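Local coordinates for importin subunit beta-1 (Saccharomyces cerevisiae, PDB 5OWU), which carries proteins into the nucleus by partnering importin alpha, the subunit that recognises the classical nuclear localization signal in cargo, at residues Thr102-Ile107 with Ala114-Ile119; Arg110-Ala115 with Lys152-Leu157; Ser44-Ile49 with Lys93-Thr98; Leu38-Leu43 with Ala62-Asn67. All coordinates share one frame; numbering follows the deposited sequence.

Interaction 1: residues Thr102-Ile107 with Ala114-Ile119; sequences TALVSI and AAAQLI
A103 and L104, near the end of helix 90-104, pack against A115, A116 and I119 of helix 109-126, so that the two helices of HEAT 3 close on each other near the turn that joins them. Every touching residue is buried, and no hydrogen bond crosses the interface. The backbones come nearest where the CA atoms of L104 and A115 are 5.1 Å apart, an approach that small alanines permit. A103 CB lies 3.6 Å from A115 CB, methyl beside methyl, and the same A115 methyl lies 3.6 Å from the backbone N of L104. This is the core of a HEAT hairpin, in which paired helices of one repeat face each other through aliphatic side chains. L104 reaches further along helix 109-126: with CG anti to its own amide nitrogen (chi1 -177°), it brings CD1 to 3.8 Å from A116 CB. On I119, CD1 at the tip of the longer branch touches L104 CB at 3.8 Å and L104 CD2 at 3.9 Å, the two side chains crossing at about a right angle. Shortening L104 to an alanine would probably open a gap beside A116 and leave the end of I119 with less to rest on. L104 also meets A154 and S155 of helix 149-165, while I119 continues onto A100 and L101. Within the turn, S106 N donates to A103 O at 2.9 Å.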
loop_
_atom_site.group_PDB
_atom_site.type_symbol
_atom_site.label_atom_id
_atom_site.label_comp_id
_atom_site.label_asym_id
_atom_site.label_seq_id
_atom_site.Cartn_x
_atom_site.Cartn_y
_atom_site.Cartn_z
ATOM N N THR A 102 31.734 -4.410 -24.047
ATOM C CA THR A 102 33.078 -4.691 -23.558
ATOM C C THR A 102 33.097 -4.723 -22.038
ATOM O O THR A 102 33.662 -5.638 -21.429
ATOM C CB THR A 102 34.064 -3.647 -24.084
ATOM O OG1 THR A 102 34.218 -3.802 -25.500
ATOM C CG2 THR A 102 35.432 -3.789 -23.402
ATOM N N ALA A 103 32.468 -3.734 -21.404
ATOM C CA ALA A 103 32.462 -3.689 -19.948
ATOM C C ALA A 103 31.645 -4.835 -19.351
ATOM O O ALA A 103 31.930 -5.281 -18.233
ATOM C CB ALA A 103 31.922 -2.339 -19.478
ATOM N N LEU A 104 30.648 -5.340 -20.086
ATOM C CA LEU A 104 29.781 -6.380 -19.540
ATOM C C LEU A 104 30.578 -7.614 -19.135
ATOM O O LEU A 104 30.253 -8.273 -18.138
ATOM C CB LEU A 104 28.710 -6.764 -20.554
ATOM C CG LEU A 104 27.700 -7.794 -20.045
ATOM C CD1 LEU A 104 26.809 -7.197 -18.971
ATOM C CD2 LEU A 104 26.877 -8.340 -21.198
ATOM N N VAL A 105 31.623 -7.940 -19.892
ATOM C CA VAL A 105 32.424 -9.131 -19.639
ATOM C C VAL A 105 33.665 -8.800 -18.804
ATOM O O VAL A 105 34.609 -9.578 -18.769
ATOM C CB VAL A 105 32.802 -9.848 -20.946
ATOM C CG1 VAL A 105 31.547 -10.245 -21.699
ATOM C CG2 VAL A 105 33.703 -8.979 -21.828
ATOM N N SER A 106 33.667 -7.654 -18.133
ATOM C CA SER A 106 34.774 -7.288 -17.262
ATOM C C SER A 106 34.912 -8.277 -16.113
ATOM O O SER A 106 33.920 -8.736 -15.536
ATOM C CB SER A 106 34.550 -5.883 -16.707
ATOM O OG SER A 106 35.418 -5.612 -15.621
ATOM N N ILE A 107 36.162 -8.576 -15.753
ATOM C CA ILE A 107 36.435 -9.429 -14.601
ATOM C C ILE A 107 36.045 -8.771 -13.286
ATOM O O ILE A 107 35.967 -9.455 -12.259
ATOM C CB ILE A 107 37.927 -9.824 -14.609
ATOM C CG1 ILE A 107 38.180 -10.993 -13.662
ATOM C CG2 ILE A 107 38.814 -8.625 -14.248
ATOM C CD1 ILE A 107 39.511 -11.674 -13.902
ATOM N N ALA A 114 27.283 -2.419 -13.580
ATOM C CA ALA A 114 26.961 -1.116 -14.167
ATOM C C ALA A 114 26.717 -1.243 -15.665
ATOM O O ALA A 114 25.749 -0.683 -16.209
ATOM C CB ALA A 114 28.089 -0.127 -13.891
ATOM N N ALA A 115 27.579 -1.995 -16.348
ATOM C CA ALA A 115 27.427 -2.195 -17.781
ATOM C C ALA A 115 26.111 -2.894 -18.098
ATOM O O ALA A 115 25.446 -2.561 -19.084
ATOM C CB ALA A 115 28.611 -2.999 -18.311
ATOM N N ALA A 116 25.717 -3.863 -17.270
ATOM C CA ALA A 116 24.462 -4.569 -17.493
ATOM C C ALA A 116 23.276 -3.621 -17.385
ATOM O O ALA A 116 22.326 -3.710 -18.172
ATOM C CB ALA A 116 24.317 -5.717 -16.493
ATOM N N GLN A 117 23.308 -2.709 -16.411
ATOM C CA GLN A 117 22.225 -1.736 -16.293
ATOM C C GLN A 117 22.186 -0.792 -17.495
ATOM O O GLN A 117 21.100 -0.438 -17.983
ATOM C CB GLN A 117 22.375 -0.951 -14.995
ATOM C CG GLN A 117 22.287 -1.794 -13.742
ATOM C CD GLN A 117 22.213 -0.953 -12.482
ATOM O OE1 GLN A 117 21.315 -0.130 -12.321
ATOM N NE2 GLN A 117 23.159 -1.164 -11.579
ATOM N N LEU A 118 23.358 -0.378 -17.991
ATOM C CA LEU A 118 23.407 0.503 -19.159
ATOM C C LEU A 118 22.885 -0.202 -20.405
ATOM O O LEU A 118 22.072 0.353 -21.162
ATOM C CB LEU A 118 24.845 0.992 -19.378
ATOM C CG LEU A 118 25.100 1.872 -20.609
ATOM C CD1 LEU A 118 24.290 3.132 -20.515
ATOM C CD2 LEU A 118 26.567 2.200 -20.739
ATOM N N ILE A 119 23.364 -1.427 -20.642
ATOM C CA ILE A 119 22.862 -2.234 -21.747
ATOM C C ILE A 119 21.352 -2.366 -21.649
ATOM O O ILE A 119 20.637 -2.218 -22.645
ATOM C CB ILE A 119 23.550 -3.612 -21.760
ATOM C CG1 ILE A 119 25.012 -3.461 -22.184
ATOM C CG2 ILE A 119 22.816 -4.581 -22.686
ATOM C CD1 ILE A 119 25.862 -4.675 -21.889
#

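Interaction 2: residues Arg110-Ala115 with Lys152-Leu157; sequences RIANAA and KRASLL
The flat carboxamide of N113 meets L157 through its oxygen: OD1 lies 3.8 Å from L157 CD1, a van der Waals touch between a polar atom and a methyl. The two side chains cross at about a right angle. The contact joins two successive HEAT repeats, with helix 109-126 of HEAT 3 lying beside helix 149-165 of HEAT 4, and belongs to the stacking of repeats that builds the importin beta superhelix. The polar need of N113 OD1 is met by the hydroxyl of Y161, one turn beyond L157 on helix 149-165, which hydrogen-bonds to it; the amide is therefore tied to the same helix whose leucine methyl it touches. Its torsion places it there: CG stands anti to the backbone nitrogen (chi1 -167°), which carries the amide across toward HEAT 4. L157 answers with CG anti to its carbonyl carbon (chi1 -68°), which brings CD1 up to the amide oxygen. Nearer the start of helix 109-126 the interface is made of alanines, and the backbones are closest at A112 and A154, whose CA atoms stand 6.0 Å apart. A154 and its neighbour S155 also touch L104 of helix 90-104. Between the two alanines the methyls meet directly, A112 CB lying 4.1 Å from A154 CB.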
loop_
_atom_site.group_PDB
_atom_site.type_symbol
_atom_site.label_atom_id
_atom_site.label_comp_id
_atom_site.label_asym_id
_atom_site.label_seq_id
_atom_site.Cartn_x
_atom_site.Cartn_y
_atom_site.Cartn_z
ATOM N N ARG A 110 31.605 -5.186 -10.366
ATOM C CA ARG A 110 30.933 -3.892 -10.278
ATOM C C ARG A 110 30.865 -3.214 -11.644
ATOM O O ARG A 110 29.860 -2.569 -11.983
ATOM C CB ARG A 110 31.658 -2.994 -9.279
ATOM C CG ARG A 110 31.547 -3.451 -7.830
ATOM C CD ARG A 110 31.821 -2.297 -6.875
ATOM N NE ARG A 110 33.233 -2.152 -6.570
ATOM C CZ ARG A 110 33.806 -1.017 -6.181
ATOM N NH1 ARG A 110 33.101 0.104 -6.066
ATOM N NH2 ARG A 110 35.100 -1.002 -5.921
ATOM N N ILE A 111 31.934 -3.346 -12.434
ATOM C CA ILE A 111 31.920 -2.862 -13.812
ATOM C C ILE A 111 30.861 -3.609 -14.602
ATOM O O ILE A 111 30.065 -3.009 -15.338
ATOM C CB ILE A 111 33.313 -3.030 -14.452
ATOM C CG1 ILE A 111 34.350 -2.139 -13.761
ATOM C CG2 ILE A 111 33.266 -2.745 -15.964
ATOM C CD1 ILE A 111 34.105 -0.647 -13.908
ATOM N N ALA A 112 30.833 -4.937 -14.446
ATOM C CA ALA A 112 29.880 -5.770 -15.169
ATOM C C ALA A 112 28.441 -5.406 -14.823
ATOM O O ALA A 112 27.578 -5.352 -15.704
ATOM C CB ALA A 112 30.153 -7.241 -14.854
ATOM N N ASN A 113 28.161 -5.168 -13.542
ATOM C CA ASN A 113 26.815 -4.780 -13.121
ATOM C C ASN A 113 26.414 -3.428 -13.713
ATOM O O ASN A 113 25.319 -3.278 -14.282
ATOM C CB ASN A 113 26.750 -4.738 -11.592
ATOM C CG ASN A 113 25.324 -4.656 -11.068
ATOM O OD1 ASN A 113 24.442 -5.372 -11.526
ATOM N ND2 ASN A 113 25.098 -3.778 -10.106
ATOM N N ALA A 114 27.283 -2.419 -13.580
ATOM C CA ALA A 114 26.961 -1.116 -14.167
ATOM C C ALA A 114 26.717 -1.243 -15.665
ATOM O O ALA A 114 25.749 -0.683 -16.209
ATOM C CB ALA A 114 28.089 -0.127 -13.891
ATOM N N ALA A 115 27.579 -1.995 -16.348
ATOM C CA ALA A 115 27.427 -2.195 -17.781
ATOM C C ALA A 115 26.111 -2.894 -18.098
ATOM O O ALA A 115 25.446 -2.561 -19.084
ATOM C CB ALA A 115 28.611 -2.999 -18.311
ATOM N N LYS A 152 28.213 -15.527 -18.412
ATOM C CA LYS A 152 26.855 -16.001 -18.172
ATOM C C LYS A 152 26.134 -15.102 -17.179
ATOM O O LYS A 152 25.022 -14.621 -17.436
ATOM C CB LYS A 152 26.890 -17.433 -17.635
ATOM C CG LYS A 152 27.365 -18.483 -18.617
ATOM C CD LYS A 152 27.621 -19.803 -17.895
ATOM C CE LYS A 152 27.721 -20.975 -18.860
ATOM N NZ LYS A 152 27.990 -22.245 -18.140
ATOM N N ARG A 153 26.754 -14.881 -16.022
ATOM C CA ARG A 153 26.080 -14.186 -14.933
ATOM C C ARG A 153 25.808 -12.732 -15.300
ATOM O O ARG A 153 24.710 -12.219 -15.066
ATOM C CB ARG A 153 26.924 -14.277 -13.662
ATOM C CG ARG A 153 26.115 -14.354 -12.370
ATOM C CD ARG A 153 25.502 -13.012 -11.996
ATOM N NE ARG A 153 26.507 -12.050 -11.547
ATOM C CZ ARG A 153 26.969 -11.966 -10.302
ATOM N NH1 ARG A 153 26.522 -12.794 -9.360
ATOM N NH2 ARG A 153 27.884 -11.052 -9.995
ATOM N N ALA A 154 26.801 -12.046 -15.869
ATOM C CA ALA A 154 26.609 -10.649 -16.241
ATOM C C ALA A 154 25.521 -10.509 -17.297
ATOM O O ALA A 154 24.700 -9.581 -17.241
ATOM C CB ALA A 154 27.927 -10.058 -16.740
ATOM N N SER A 155 25.480 -11.435 -18.258
ATOM C CA SER A 155 24.451 -11.355 -19.284
ATOM C C SER A 155 23.069 -11.609 -18.696
ATOM O O SER A 155 22.100 -10.938 -19.072
ATOM C CB SER A 155 24.768 -12.336 -20.413
ATOM O OG SER A 155 26.045 -12.040 -20.959
ATOM N N LEU A 156 22.962 -12.559 -17.755
ATOM C CA LEU A 156 21.684 -12.803 -17.093
ATOM C C LEU A 156 21.240 -11.590 -16.279
ATOM O O LEU A 156 20.052 -11.245 -16.265
ATOM C CB LEU A 156 21.777 -14.049 -16.208
ATOM C CG LEU A 156 21.959 -15.360 -16.985
ATOM C CD1 LEU A 156 22.381 -16.499 -16.083
ATOM C CD2 LEU A 156 20.677 -15.720 -17.708
ATOM N N LEU A 157 22.176 -10.927 -15.597
ATOM C CA LEU A 157 21.850 -9.665 -14.938
ATOM C C LEU A 157 21.283 -8.663 -15.932
ATOM O O LEU A 157 20.255 -8.025 -15.672
ATOM C CB LEU A 157 23.087 -9.069 -14.266
ATOM C CG LEU A 157 23.666 -9.808 -13.063
ATOM C CD1 LEU A 157 24.805 -8.990 -12.487
ATOM C CD2 LEU A 157 22.603 -10.078 -12.007
#

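Interaction 3: residues Ser44-Ile49 with Lys93-Thr98; sequences SSQVLI and KNQIKT
S45 OG, pressed against I96 of the neighbouring helix, is gripped by two hydrogen-bond partners, G42 O one turn back on its own helix and the side-chain ND2 of N99 on helix 90-104. The contact sets helix 37-48 of HEAT 2 beside helix 90-104 of HEAT 3, the first helices of successive repeats, which run in nearly the same direction, 25° apart, the axes of residues 44-48 and 93-98 passing 9.1 Å from each other. The small serine is consistent with this close approach. Its chi1 of 87° places OG between the backbone nitrogen and the carbonyl carbon, a setting that turns the oxygen to I96, 3.7 Å from I96 CA and 3.8 Å from I96 CG1. S45 thus rests against I96 CA and both branches of its side chain, with I96 CG2 3.9 Å from S45 CB. At the margin, Q46 and Q95 bring bent side chains together with their amide planes 58° apart, but the 3.9 Å from Q46 OE1 to Q95 NE2 is too long for a hydrogen bond, and since Q46 was modelled in two conformers this approach is uncertain. In the conformer described, Q46 OE1 is hydrogen-bonded to N99 ND2, the same nitrogen that holds S45 OG. One residue before Q95, N94 O takes two donors from opposite faces of its plane: T98 N at 3.0 Å and T98 OG1 at 2.8 Å.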
loop_
_atom_site.group_PDB
_atom_site.type_symbol
_atom_site.label_atom_id
_atom_site.label_comp_id
_atom_site.label_asym_id
_atom_site.label_seq_id
_atom_site.Cartn_x
_atom_site.Cartn_y
_atom_site.Cartn_z
ATOM N N SER A 44 31.012 9.076 -21.590
ATOM C CA SER A 44 30.611 8.211 -20.485
ATOM C C SER A 44 30.948 6.758 -20.793
ATOM O O SER A 44 31.543 6.048 -19.969
ATOM C CB SER A 44 29.110 8.362 -20.216
ATOM O OG SER A 44 28.792 9.665 -19.749
ATOM N N SER A 45 30.588 6.307 -21.999
ATOM C CA SER A 45 30.878 4.933 -22.375
ATOM C C SER A 45 32.379 4.677 -22.457
ATOM O O SER A 45 32.827 3.564 -22.159
ATOM C CB SER A 45 30.192 4.599 -23.700
ATOM O OG SER A 45 30.997 4.957 -24.813
ATOM N N GLN A 46 33.178 5.689 -22.826
ATOM C CA GLN A 46 34.621 5.478 -22.906
ATOM C C GLN A 46 35.242 5.391 -21.515
ATOM O O GLN A 46 36.166 4.602 -21.291
ATOM C CB GLN A 46 35.286 6.589 -23.723
ATOM C CG GLN A 46 35.068 6.495 -25.243
ATOM C CD GLN A 46 35.732 5.283 -25.913
ATOM O OE1 GLN A 46 35.227 4.773 -26.918
ATOM N NE2 GLN A 46 36.872 4.835 -25.377
ATOM N N VAL A 47 34.746 6.180 -20.562
ATOM C CA VAL A 47 35.277 6.096 -19.206
ATOM C C VAL A 47 34.900 4.763 -18.576
ATOM O O VAL A 47 35.706 4.147 -17.867
ATOM C CB VAL A 47 34.792 7.290 -18.363
ATOM C CG1 VAL A 47 35.188 7.120 -16.892
ATOM C CG2 VAL A 47 35.368 8.593 -18.916
ATOM N N LEU A 48 33.684 4.278 -18.844
ATOM C CA LEU A 48 33.290 2.966 -18.330
ATOM C C LEU A 48 34.372 1.915 -18.568
ATOM O O LEU A 48 34.640 1.088 -17.693
ATOM C CB LEU A 48 31.973 2.529 -18.967
ATOM C CG LEU A 48 31.463 1.125 -18.637
ATOM C CD1 LEU A 48 31.364 0.894 -17.131
ATOM C CD2 LEU A 48 30.119 0.918 -19.299
ATOM N N ILE A 49 35.016 1.939 -19.737
ATOM C CA ILE A 49 35.998 0.920 -20.097
ATOM C C ILE A 49 37.434 1.377 -19.850
ATOM O O ILE A 49 38.370 0.665 -20.224
ATOM C CB ILE A 49 35.831 0.475 -21.561
ATOM C CG1 ILE A 49 36.057 1.658 -22.514
ATOM C CG2 ILE A 49 34.453 -0.149 -21.778
ATOM C CD1 ILE A 49 36.221 1.261 -23.957
ATOM N N LYS A 93 26.059 5.762 -31.365
ATOM C CA LYS A 93 25.314 4.635 -30.810
ATOM C C LYS A 93 26.146 3.363 -30.863
ATOM O O LYS A 93 26.304 2.664 -29.856
ATOM C CB LYS A 93 24.009 4.431 -31.579
ATOM C CG LYS A 93 22.890 5.417 -31.281
ATOM C CD LYS A 93 21.570 4.844 -31.800
ATOM C CE LYS A 93 20.398 5.806 -31.660
ATOM N NZ LYS A 93 20.461 6.958 -32.616
ATOM N N ASN A 94 26.691 3.052 -32.043
ATOM C CA ASN A 94 27.460 1.823 -32.199
ATOM C C ASN A 94 28.658 1.789 -31.259
ATOM O O ASN A 94 28.960 0.746 -30.666
ATOM C CB ASN A 94 27.914 1.664 -33.649
ATOM C CG ASN A 94 26.760 1.379 -34.592
ATOM O OD1 ASN A 94 25.650 1.072 -34.158
ATOM N ND2 ASN A 94 27.019 1.474 -35.892
ATOM N N GLN A 95 29.360 2.915 -31.111
ATOM C CA GLN A 95 30.512 2.918 -30.212
ATOM C C GLN A 95 30.086 2.738 -28.759
ATOM O O GLN A 95 30.747 2.018 -28.001
ATOM C CB GLN A 95 31.320 4.206 -30.373
ATOM C CG GLN A 95 32.481 4.085 -31.359
ATOM C CD GLN A 95 33.627 3.239 -30.818
ATOM O OE1 GLN A 95 33.465 2.051 -30.536
ATOM N NE2 GLN A 95 34.793 3.856 -30.664
ATOM N N ILE A 96 28.989 3.380 -28.350
ATOM C CA ILE A 96 28.526 3.258 -26.968
ATOM C C ILE A 96 28.128 1.817 -26.669
ATOM O O ILE A 96 28.491 1.255 -25.630
ATOM C CB ILE A 96 27.359 4.226 -26.706
ATOM C CG1 ILE A 96 27.837 5.680 -26.838
ATOM C CG2 ILE A 96 26.749 3.979 -25.331
ATOM C CD1 ILE A 96 26.726 6.693 -26.886
ATOM N N LYS A 97 27.362 1.202 -27.577
ATOM C CA LYS A 97 26.936 -0.180 -27.381
ATOM C C LYS A 97 28.136 -1.115 -27.324
ATOM O O LYS A 97 28.207 -1.994 -26.457
ATOM C CB LYS A 97 25.997 -0.605 -28.506
ATOM C CG LYS A 97 24.684 0.141 -28.580
ATOM C CD LYS A 97 23.828 -0.500 -29.660
ATOM C CE LYS A 97 22.924 0.471 -30.352
ATOM N NZ LYS A 97 22.194 -0.213 -31.462
ATOM N N THR A 98 29.093 -0.935 -28.239
ATOM C CA THR A 98 30.301 -1.757 -28.213
ATOM C C THR A 98 31.050 -1.610 -26.891
ATOM O O THR A 98 31.519 -2.603 -26.321
ATOM C CB THR A 98 31.211 -1.387 -29.387
ATOM O OG1 THR A 98 30.501 -1.577 -30.617
ATOM C CG2 THR A 98 32.467 -2.254 -29.399
#

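Interaction 4: residues Leu38-Leu43 with Ala62-Asn67; sequences LQFAGL and ALTLKN
Helices 37-48 and 55-67 run in roughly opposite directions here, the axes of residues 38-43 and 62-67 making an angle of 142° and passing 10.0 Å apart. Their backbones are nearest at A41 and L65, with 6.2 Å between the CA atoms. L65 reaches A41 with both of its methyls. Its CG lies opposite the amide nitrogen across the first side-chain bond (chi1 -180°), a setting that aims the fork at A41: CD1 packs on A41 CB at 3.7 Å, and CD2 lies 3.7 Å from A41 O. The contact lies between the two helices of HEAT 2, which enclose an apolar layer as HEAT hairpins do. Next to L65 in sequence, T64 approaches the ring of F40 at its edge, in the ring plane, with T64 CG2 3.8 Å from F40 CZ. That methyl is turned to the phenylalanine while T64 OG1 goes back to L60 O on its own helix in a hydrogen bond, so the polar end is satisfied without the partner helix. The F40 ring also meets L65, its CE2 standing 4.2 Å from L65 CD1, and F40 touches L32 and S33 of helix 19-35 as well. With an alanine in place of L65, the A41 methyl would probably face a gap and F40 would lose an aliphatic neighbour. Along the same partner helix L65 also touches F37 and S44, and it meets L118 of helix 109-126 in HEAT 3.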
loop_
_atom_site.group_PDB
_atom_site.type_symbol
_atom_site.label_atom_id
_atom_site.label_comp_id
_atom_site.label_asym_id
_atom_site.label_seq_id
_atom_site.Cartn_x
_atom_site.Cartn_y
_atom_site.Cartn_z
ATOM N N LEU A 38 25.285 13.786 -27.329
ATOM C CA LEU A 38 26.069 12.804 -28.075
ATOM C C LEU A 38 27.444 12.621 -27.444
ATOM O O LEU A 38 27.868 11.495 -27.156
ATOM C CB LEU A 38 26.195 13.239 -29.540
ATOM C CG LEU A 38 26.766 12.251 -30.570
ATOM C CD1 LEU A 38 26.583 12.831 -31.965
ATOM C CD2 LEU A 38 28.233 11.917 -30.355
ATOM N N GLN A 39 28.157 13.727 -27.214
ATOM C CA GLN A 39 29.497 13.624 -26.640
ATOM C C GLN A 39 29.443 13.116 -25.201
ATOM O O GLN A 39 30.263 12.285 -24.802
ATOM C CB GLN A 39 30.209 14.980 -26.707
ATOM C CG GLN A 39 31.644 14.932 -26.201
ATOM C CD GLN A 39 32.347 16.288 -26.231
ATOM O OE1 GLN A 39 31.732 17.330 -25.994
ATOM N NE2 GLN A 39 33.645 16.272 -26.517
ATOM N N PHE A 40 28.503 13.620 -24.402
ATOM C CA PHE A 40 28.349 13.155 -23.024
ATOM C C PHE A 40 28.197 11.633 -22.966
ATOM O O PHE A 40 28.859 10.951 -22.172
ATOM C CB PHE A 40 27.140 13.860 -22.404
ATOM C CG PHE A 40 26.722 13.313 -21.078
ATOM C CD1 PHE A 40 27.255 13.816 -19.907
ATOM C CD2 PHE A 40 25.774 12.308 -21.000
ATOM C CE1 PHE A 40 26.861 13.318 -18.679
ATOM C CE2 PHE A 40 25.381 11.801 -19.780
ATOM C CZ PHE A 40 25.926 12.307 -18.615
ATOM N N ALA A 41 27.336 11.083 -23.820
ATOM C CA ALA A 41 27.100 9.642 -23.818
ATOM C C ALA A 41 28.321 8.876 -24.319
ATOM O O ALA A 41 28.719 7.864 -23.720
ATOM C CB ALA A 41 25.875 9.318 -24.671
ATOM N N GLY A 42 28.930 9.338 -25.413
ATOM C CA GLY A 42 30.139 8.685 -25.899
ATOM C C GLY A 42 31.243 8.660 -24.860
ATOM O O GLY A 42 31.846 7.614 -24.590
ATOM N N LEU A 43 31.524 9.820 -24.262
ATOM C CA LEU A 43 32.584 9.913 -23.266
ATOM C C LEU A 43 32.270 9.061 -22.043
ATOM O O LEU A 43 33.162 8.411 -21.491
ATOM C CB LEU A 43 32.791 11.371 -22.854
ATOM C CG LEU A 43 33.523 12.280 -23.844
ATOM C CD1 LEU A 43 33.386 13.730 -23.419
ATOM C CD2 LEU A 43 34.989 11.900 -23.946
ATOM N N ALA A 62 28.776 4.971 -16.162
ATOM C CA ALA A 62 27.721 4.111 -16.692
ATOM C C ALA A 62 26.365 4.427 -16.071
ATOM O O ALA A 62 25.350 4.490 -16.775
ATOM C CB ALA A 62 28.080 2.647 -16.464
ATOM N N LEU A 63 26.314 4.616 -14.754
ATOM C CA LEU A 63 25.016 4.790 -14.106
ATOM C C LEU A 63 24.400 6.150 -14.430
ATOM O O LEU A 63 23.174 6.265 -14.554
ATOM C CB LEU A 63 25.155 4.596 -12.594
ATOM C CG LEU A 63 25.650 3.213 -12.137
ATOM C CD1 LEU A 63 25.746 3.132 -10.608
ATOM C CD2 LEU A 63 24.755 2.097 -12.680
ATOM N N THR A 64 25.223 7.194 -14.562
ATOM C CA THR A 64 24.695 8.506 -14.929
ATOM C C THR A 64 24.123 8.475 -16.341
ATOM O O THR A 64 23.002 8.955 -16.589
ATOM C CB THR A 64 25.790 9.574 -14.815
ATOM O OG1 THR A 64 26.358 9.553 -13.500
ATOM C CG2 THR A 64 25.215 10.967 -15.077
ATOM N N LEU A 65 24.859 7.879 -17.282
ATOM C CA LEU A 65 24.280 7.730 -18.614
ATOM C C LEU A 65 22.989 6.912 -18.560
ATOM O O LEU A 65 21.982 7.286 -19.178
ATOM C CB LEU A 65 25.294 7.105 -19.561
ATOM C CG LEU A 65 24.794 6.909 -20.992
ATOM C CD1 LEU A 65 24.209 8.203 -21.603
ATOM C CD2 LEU A 65 25.925 6.381 -21.835
ATOM N N LYS A 66 22.978 5.814 -17.792
ATOM C CA LYS A 66 21.759 5.015 -17.665
ATOM C C LYS A 66 20.599 5.869 -17.192
ATOM O O LYS A 66 19.476 5.749 -17.698
ATOM C CB LYS A 66 21.968 3.851 -16.690
ATOM C CG LYS A 66 20.669 3.137 -16.250
ATOM C CD LYS A 66 20.887 2.295 -15.027
ATOM C CE LYS A 66 20.858 3.145 -13.765
ATOM N NZ LYS A 66 19.501 3.176 -13.139
ATOM N N ASN A 67 20.845 6.719 -16.203
ATOM C CA ASN A 67 19.799 7.577 -15.674
ATOM C C ASN A 67 19.412 8.691 -16.634
ATOM O O ASN A 67 18.416 9.370 -16.380
ATOM C CB ASN A 67 20.238 8.169 -14.338
ATOM C CG ASN A 67 20.203 7.149 -13.214
ATOM O OD1 ASN A 67 19.434 6.180 -13.258
ATOM N ND2 ASN A 67 21.033 7.360 -12.203
#

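How the interactions relate
The four contacts trace HEAT 2 to HEAT 4 near the N-terminal end of the chain. Interactions 1 and 4 lie within single repeats, HEAT 3 and HEAT 2, whereas interactions 2 and 3 join neighbouring ones. Interactions 1 and 2 are centred about 5 Å apart and share A114 and A115; L104 O lies 3.2 Å from A154 CB. Interactions 3 and 4, centred about 8 Å apart, both use helix 37-48, and I96 CD1 reaches A41 CB at 3.5 Å. Helix 90-104 links interaction 3 to interaction 1, where A103 CB packs on L48 CG at 3.6 Å, and A114 CB meets A62 CB at 3.8 Å between interactions 2 and 4.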